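Local coordinates for extracellular solute-binding protein family 1 (Kribbella flavida, PDB 5IXP), which probably captures an extracellular solute, not identified here, and delivers it to an ABC importer, at residues Y120-F125 / L130-A135; K139-W144 / S161-S166. One frame throughout, in Å; residues are numbered along the deposited sequence. Where two conformers were deposited one is given.

Contact 1: residues Y120-F125 / L130-A135; sequences YRRDLF and LPTDRA
In this periplasmic-binding-protein-like fold, the strand 108-121 runs directly into helix 122-127, and the chain then doubles back through 130-133 into helix 134-138; Tyr-120 and Phe-125 meet the returning limb. Leu-130 N closes the turn with a hydrogen bond to Phe-125 O (3.0 Å). Beside it the Phe-125 ring is sandwiched: Leu-130 CD1 sits over the centre of one face, a CH-pi contact 3.7 Å from the centroid and 7° off the normal, while Tyr-120 CD2 lies on the opposite face, displaced toward the rim. Pro-131 O approaches the same ring at its edge, 3.3 Å from CD2 of Phe-125. With chi1 at 63°, CG of Tyr-120 falls between its backbone N and carbonyl carbon, which carries the phenol across to the loop, where OH donates to Thr-132 O (2.7 Å) from above the carbonyl plane. Arg-122, its chain bent at chi3, reaches the same residue and crosses Thr-132 at about a right angle with CB of Thr-132 over one guanidinium face. The main polar partner of Arg-122 is Asp-258 on strand 257-260, which also forms a salt bridge with Arg-134, so one carboxylate probably balances both arginines. A water in the guanidinium plane accepts from Arg-122 NH2 at 2.7 Å and lies 2.9 Å from Thr-132 OG1.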
loop_
_atom_site.group_PDB
_atom_site.type_symbol
_atom_site.label_atom_id
_atom_site.label_comp_id
_atom_site.label_asym_id
_atom_site.label_seq_id
_atom_site.Cartn_x
_atom_site.Cartn_y
_atom_site.Cartn_z
ATOM N N TYR A 120 -14.429 4.946 -9.194
ATOM C CA TYR A 120 -15.885 4.883 -9.077
ATOM C C TYR A 120 -16.543 4.492 -10.392
ATOM O O TYR A 120 -16.000 4.700 -11.482
ATOM C CB TYR A 120 -16.476 6.213 -8.577
ATOM C CG TYR A 120 -16.253 7.386 -9.512
ATOM C CD1 TYR A 120 -15.046 8.085 -9.509
ATOM C CD2 TYR A 120 -17.253 7.802 -10.392
ATOM C CE1 TYR A 120 -14.837 9.158 -10.364
ATOM C CE2 TYR A 120 -17.055 8.878 -11.252
ATOM C CZ TYR A 120 -15.841 9.551 -11.234
ATOM O OH TYR A 120 -15.625 10.616 -12.080
ATOM N N ARG A 121 -17.746 3.937 -10.260
ATOM C CA ARG A 121 -18.555 3.499 -11.393
ATOM C C ARG A 121 -19.388 4.681 -11.874
ATOM O O ARG A 121 -20.419 5.013 -11.278
ATOM C CB ARG A 121 -19.425 2.317 -10.984
ATOM C CG ARG A 121 -18.651 0.996 -10.853
ATOM C CD ARG A 121 -18.459 0.339 -12.229
ATOM N NE ARG A 121 -19.748 0.055 -12.857
ATOM C CZ ARG A 121 -20.439 -1.071 -12.684
ATOM N NH1 ARG A 121 -19.964 -2.044 -11.906
ATOM N NH2 ARG A 121 -21.602 -1.229 -13.296
ATOM N N ARG A 122 -18.965 5.308 -12.973
ATOM C CA ARG A 122 -19.682 6.490 -13.449
ATOM C C ARG A 122 -21.074 6.152 -13.975
ATOM O O ARG A 122 -21.964 7.010 -13.937
ATOM C CB ARG A 122 -18.867 7.224 -14.515
ATOM C CG ARG A 122 -18.266 6.358 -15.601
ATOM C CD ARG A 122 -17.287 7.176 -16.449
ATOM N NE ARG A 122 -17.960 8.274 -17.140
ATOM C CZ ARG A 122 -17.851 9.565 -16.827
ATOM N NH1 ARG A 122 -17.067 9.969 -15.825
ATOM N NH2 ARG A 122 -18.529 10.463 -17.541
ATOM N N ASP A 123 -21.292 4.924 -14.459
ATOM C CA ASP A 123 -22.634 4.540 -14.889
ATOM C C ASP A 123 -23.577 4.416 -13.700
ATOM O O ASP A 123 -24.716 4.897 -13.748
ATOM C CB ASP A 123 -22.590 3.229 -15.678
ATOM C CG ASP A 123 -22.033 2.072 -14.868
ATOM O OD1 ASP A 123 -21.092 2.294 -14.086
ATOM O OD2 ASP A 123 -22.540 0.934 -15.016
ATOM N N LEU A 124 -23.115 3.793 -12.615
ATOM C CA LEU A 124 -23.941 3.693 -11.417
ATOM C C LEU A 124 -24.145 5.061 -10.776
ATOM O O LEU A 124 -25.247 5.368 -10.300
ATOM C CB LEU A 124 -23.320 2.709 -10.425
ATOM C CG LEU A 124 -23.137 1.278 -10.944
ATOM C CD1 LEU A 124 -22.563 0.356 -9.851
ATOM C CD2 LEU A 124 -24.441 0.714 -11.526
ATOM N N PHE A 125 -23.105 5.903 -10.767
ATOM C CA PHE A 125 -23.271 7.262 -10.256
ATOM C C PHE A 125 -24.338 8.007 -11.049
ATOM O O PHE A 125 -25.223 8.654 -10.473
ATOM C CB PHE A 125 -21.944 8.025 -10.308
ATOM C CG PHE A 125 -21.061 7.833 -9.091
ATOM C CD1 PHE A 125 -20.984 6.600 -8.452
ATOM C CD2 PHE A 125 -20.290 8.889 -8.607
ATOM C CE1 PHE A 125 -20.156 6.412 -7.351
ATOM C CE2 PHE A 125 -19.457 8.720 -7.503
ATOM C CZ PHE A 125 -19.391 7.475 -6.865
ATOM N N LEU A 130 -25.894 11.033 -8.856
ATOM C CA LEU A 130 -24.636 11.614 -8.418
ATOM C C LEU A 130 -23.943 12.315 -9.578
ATOM O O LEU A 130 -24.254 12.055 -10.743
ATOM C CB LEU A 130 -23.721 10.526 -7.859
ATOM C CG LEU A 130 -24.045 10.027 -6.453
ATOM C CD1 LEU A 130 -23.193 8.811 -6.098
ATOM C CD2 LEU A 130 -23.839 11.153 -5.451
ATOM N N PRO A 131 -22.992 13.205 -9.293
ATOM C CA PRO A 131 -22.149 13.735 -10.367
ATOM C C PRO A 131 -21.311 12.616 -10.970
ATOM O O PRO A 131 -21.062 11.583 -10.341
ATOM C CB PRO A 131 -21.265 14.767 -9.657
ATOM C CG PRO A 131 -21.193 14.272 -8.238
ATOM C CD PRO A 131 -22.591 13.749 -7.974
ATOM N N THR A 132 -20.885 12.819 -12.213
ATOM C CA THR A 132 -20.023 11.844 -12.875
ATOM C C THR A 132 -18.671 12.406 -13.277
ATOM O O THR A 132 -17.713 11.637 -13.403
ATOM C CB THR A 132 -20.705 11.280 -14.129
ATOM O OG1 THR A 132 -21.103 12.366 -14.969
ATOM C CG2 THR A 132 -21.935 10.450 -13.754
ATOM N N ASP A 133 -18.574 13.715 -13.497
ATOM C CA ASP A 133 -17.298 14.337 -13.811
ATOM C C ASP A 133 -16.360 14.192 -12.622
ATOM O O ASP A 133 -16.734 14.509 -11.490
ATOM C CB ASP A 133 -17.508 15.813 -14.134
ATOM C CG ASP A 133 -16.240 16.490 -14.625
ATOM O OD1 ASP A 133 -15.300 16.678 -13.823
ATOM O OD2 ASP A 133 -16.194 16.856 -15.815
ATOM N N ARG A 134 -15.130 13.729 -12.879
ATOM C CA ARG A 134 -14.224 13.443 -11.767
ATOM C C ARG A 134 -13.910 14.693 -10.945
ATOM O O ARG A 134 -13.626 14.585 -9.747
ATOM C CB ARG A 134 -12.932 12.779 -12.273
ATOM C CG ARG A 134 -11.984 13.672 -13.057
ATOM C CD ARG A 134 -10.714 12.911 -13.476
ATOM N NE ARG A 134 -11.020 11.858 -14.446
ATOM C CZ ARG A 134 -11.040 12.031 -15.766
ATOM N NH1 ARG A 134 -11.349 11.014 -16.561
ATOM N NH2 ARG A 134 -10.749 13.216 -16.296
ATOM N N ALA A 135 -13.965 15.885 -11.554
ATOM C CA ALA A 135 -13.733 17.097 -10.771
ATOM C C ALA A 135 -14.884 17.364 -9.810
ATOM O O ALA A 135 -14.663 17.846 -8.692
ATOM C CB ALA A 135 -13.505 18.295 -11.695
HETATM O O HOH W 1 -18.928 13.021 -16.749
#

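Contact 2: residues K139-W144 / S161-S166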
loop_
_atom_site.group_PDB
_atom_site.type_symbol
_atom_site.label_atom_id
_atom_site.label_comp_id
_atom_site.label_asym_id
_atom_site.label_seq_id
_atom_site.Cartn_x
_atom_site.Cartn_y
_atom_site.Cartn_z
ATOM N N LYS A 139 -15.273 16.512 -5.108
ATOM C CA LYS A 139 -15.815 17.362 -4.052
ATOM C C LYS A 139 -16.723 16.609 -3.091
ATOM O O LYS A 139 -17.002 17.121 -2.006
ATOM C CB LYS A 139 -16.584 18.534 -4.656
ATOM C CG LYS A 139 -15.774 19.393 -5.609
ATOM C CD LYS A 139 -16.665 20.457 -6.243
ATOM C CE LYS A 139 -15.929 21.230 -7.313
ATOM N NZ LYS A 139 -16.828 22.217 -7.977
ATOM N N LEU A 140 -17.184 15.412 -3.454
ATOM C CA LEU A 140 -18.049 14.637 -2.570
ATOM C C LEU A 140 -17.310 14.016 -1.392
ATOM O O LEU A 140 -17.940 13.734 -0.366
ATOM C CB LEU A 140 -18.725 13.508 -3.341
ATOM C CG LEU A 140 -19.766 13.810 -4.400
ATOM C CD1 LEU A 140 -20.189 12.491 -5.036
ATOM C CD2 LEU A 140 -20.944 14.509 -3.764
ATOM N N PHE A 141 -16.008 13.771 -1.515
ATOM C CA PHE A 141 -15.324 12.880 -0.573
ATOM C C PHE A 141 -14.174 13.506 0.207
ATOM O O PHE A 141 -13.122 12.867 0.318
ATOM C CB PHE A 141 -14.726 11.678 -1.310
ATOM C CG PHE A 141 -15.686 10.957 -2.189
ATOM C CD1 PHE A 141 -17.008 10.785 -1.803
ATOM C CD2 PHE A 141 -15.267 10.445 -3.411
ATOM C CE1 PHE A 141 -17.897 10.116 -2.624
ATOM C CE2 PHE A 141 -16.151 9.770 -4.229
ATOM C CZ PHE A 141 -17.474 9.611 -3.835
ATOM N N PRO A 142 -14.302 14.704 0.780
ATOM C CA PRO A 142 -13.138 15.256 1.496
ATOM C C PRO A 142 -12.768 14.450 2.735
ATOM O O PRO A 142 -11.586 14.393 3.100
ATOM C CB PRO A 142 -13.584 16.683 1.846
ATOM C CG PRO A 142 -15.054 16.591 1.958
ATOM C CD PRO A 142 -15.465 15.608 0.870
ATOM N N ASP A 143 -13.739 13.791 3.362
ATOM C CA ASP A 143 -13.507 13.043 4.586
ATOM C C ASP A 143 -14.398 11.807 4.580
ATOM O O ASP A 143 -15.289 11.661 3.738
ATOM C CB ASP A 143 -13.764 13.906 5.822
ATOM C CG ASP A 143 -15.082 14.636 5.755
ATOM O OD1 ASP A 143 -16.116 14.003 5.499
ATOM O OD2 ASP A 143 -15.086 15.861 5.960
ATOM N N TRP A 144 -14.157 10.914 5.543
ATOM C CA TRP A 144 -14.871 9.641 5.533
ATOM C C TRP A 144 -16.349 9.830 5.843
ATOM O O TRP A 144 -17.202 9.132 5.282
ATOM C CB TRP A 144 -14.209 8.659 6.506
ATOM C CG TRP A 144 -12.872 8.236 5.982
ATOM C CD1 TRP A 144 -11.638 8.662 6.405
ATOM C CD2 TRP A 144 -12.638 7.353 4.883
ATOM N NE1 TRP A 144 -10.653 8.077 5.644
ATOM C CE2 TRP A 144 -11.240 7.273 4.699
ATOM C CE3 TRP A 144 -13.478 6.620 4.033
ATOM C CZ2 TRP A 144 -10.659 6.478 3.701
ATOM C CZ3 TRP A 144 -12.908 5.838 3.041
ATOM C CH2 TRP A 144 -11.511 5.766 2.884
ATOM N N SER A 161 -27.213 -2.307 -5.483
ATOM C CA SER A 161 -25.776 -2.062 -5.488
ATOM C C SER A 161 -25.314 -1.659 -4.097
ATOM O O SER A 161 -26.082 -1.104 -3.306
ATOM C CB SER A 161 -25.381 -0.966 -6.487
ATOM O OG SER A 161 -25.571 -1.401 -7.819
ATOM N N ALA A 162 -24.051 -1.942 -3.807
ATOM C CA ALA A 162 -23.406 -1.443 -2.606
ATOM C C ALA A 162 -22.478 -0.286 -2.967
ATOM O O ALA A 162 -22.201 -0.010 -4.139
ATOM C CB ALA A 162 -22.634 -2.558 -1.898
ATOM N N TRP A 163 -21.990 0.387 -1.931
ATOM C CA TRP A 163 -21.121 1.541 -2.120
ATOM C C TRP A 163 -19.667 1.118 -2.310
ATOM O O TRP A 163 -18.974 1.640 -3.194
ATOM C CB TRP A 163 -21.272 2.472 -0.916
ATOM C CG TRP A 163 -20.596 3.818 -1.002
ATOM C CD1 TRP A 163 -19.743 4.365 -0.076
ATOM C CD2 TRP A 163 -20.746 4.805 -2.037
ATOM N NE1 TRP A 163 -19.357 5.629 -0.472
ATOM C CE2 TRP A 163 -19.962 5.923 -1.668
ATOM C CE3 TRP A 163 -21.484 4.863 -3.228
ATOM C CZ2 TRP A 163 -19.879 7.070 -2.457
ATOM C CZ3 TRP A 163 -21.397 6.011 -4.010
ATOM C CH2 TRP A 163 -20.607 7.095 -3.616
ATOM N N PHE A 164 -19.190 0.171 -1.500
ATOM C CA PHE A 164 -17.813 -0.295 -1.579
ATOM C C PHE A 164 -17.793 -1.814 -1.457
ATOM O O PHE A 164 -18.794 -2.441 -1.099
ATOM C CB PHE A 164 -16.937 0.354 -0.496
ATOM C CG PHE A 164 -17.493 0.241 0.901
ATOM C CD1 PHE A 164 -17.386 -0.951 1.616
ATOM C CD2 PHE A 164 -18.092 1.343 1.516
ATOM C CE1 PHE A 164 -17.889 -1.056 2.911
ATOM C CE2 PHE A 164 -18.592 1.251 2.811
ATOM C CZ PHE A 164 -18.490 0.052 3.513
ATOM N N ASP A 165 -16.622 -2.409 -1.733
ATOM C CA ASP A 165 -16.556 -3.862 -1.850
ATOM C C ASP A 165 -16.562 -4.569 -0.491
ATOM O O ASP A 165 -17.244 -5.585 -0.341
ATOM C CB ASP A 165 -15.336 -4.281 -2.684
ATOM C CG ASP A 165 -14.015 -3.765 -2.121
ATOM O OD1 ASP A 165 -13.991 -2.700 -1.474
ATOM O OD2 ASP A 165 -12.987 -4.427 -2.346
ATOM N N SER A 166 -15.818 -4.087 0.510
ATOM C CA SER A 166 -15.820 -4.774 1.802
ATOM C C SER A 166 -15.520 -3.803 2.935
ATOM O O SER A 166 -14.852 -2.780 2.747
ATOM C CB SER A 166 -14.813 -5.945 1.851
ATOM O OG SER A 166 -13.453 -5.510 1.874
#
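Phe-141 brings the CE1-CZ side of its ring up to the outer rim of the Trp-163 indole, meeting its CZ2-CH2 edge without lying over its face. The closest pair is Phe-141 CE1 and Trp-163 CZ2, 3.6 Å apart, and CZ of Phe-141 follows at 3.8 Å from the same CZ2. Relative to the indole, CE1 lies at the edge, near the ring plane. The two side chains come from opposite directions and meet rim to rim: the phenyl and the six-membered indole ring have centroids 6.0 Å apart and planes at 72°. This is therefore neither a stack nor a T-shaped pair, but a purely apolar contact between two buried rings, small in area and without a hydrogen bond. With CG anti to the backbone N (chi1 -172°), Trp-163 extends its indole toward Phe-141 from the corner where the chain turns at 163. An alanine in place of Phe-141 would leave the CZ2-CH2 rim of the indole without its phenyl neighbour, and the gap so opened is likely to let the tryptophan ring shift. Trp-163 also meets Tyr-147 and Phe-154, both from helix 144-157, while Phe-141 packs on Ala-150 of that helix. The pair thus joins the loop leading into helix 144-157 to the loop leaving it, and Trp-163 O, hydrogen-bonded to Thr-234 OG1, ties the second loop to strand 232-238.

In the fold
Contacts 1 and 2 follow one another along the chain, with helix 134-138 carrying it from one to the other, and their centres lie about 12 Å apart on the same side of the chain's centre. They share one apolar cluster. Trp-163 of contact 2 reaches into contact 1, its CH2 lying 3.5 Å from Phe-125 CZ, with the two rings only about 10° from parallel, and its CZ3 3.9 Å from Leu-130 CD1. Leu-140 adds a second bridge, its CD1 standing 3.8 Å from Pro-131 CG. The cluster joins residues 120-135 to the loops flanking helix 144-157.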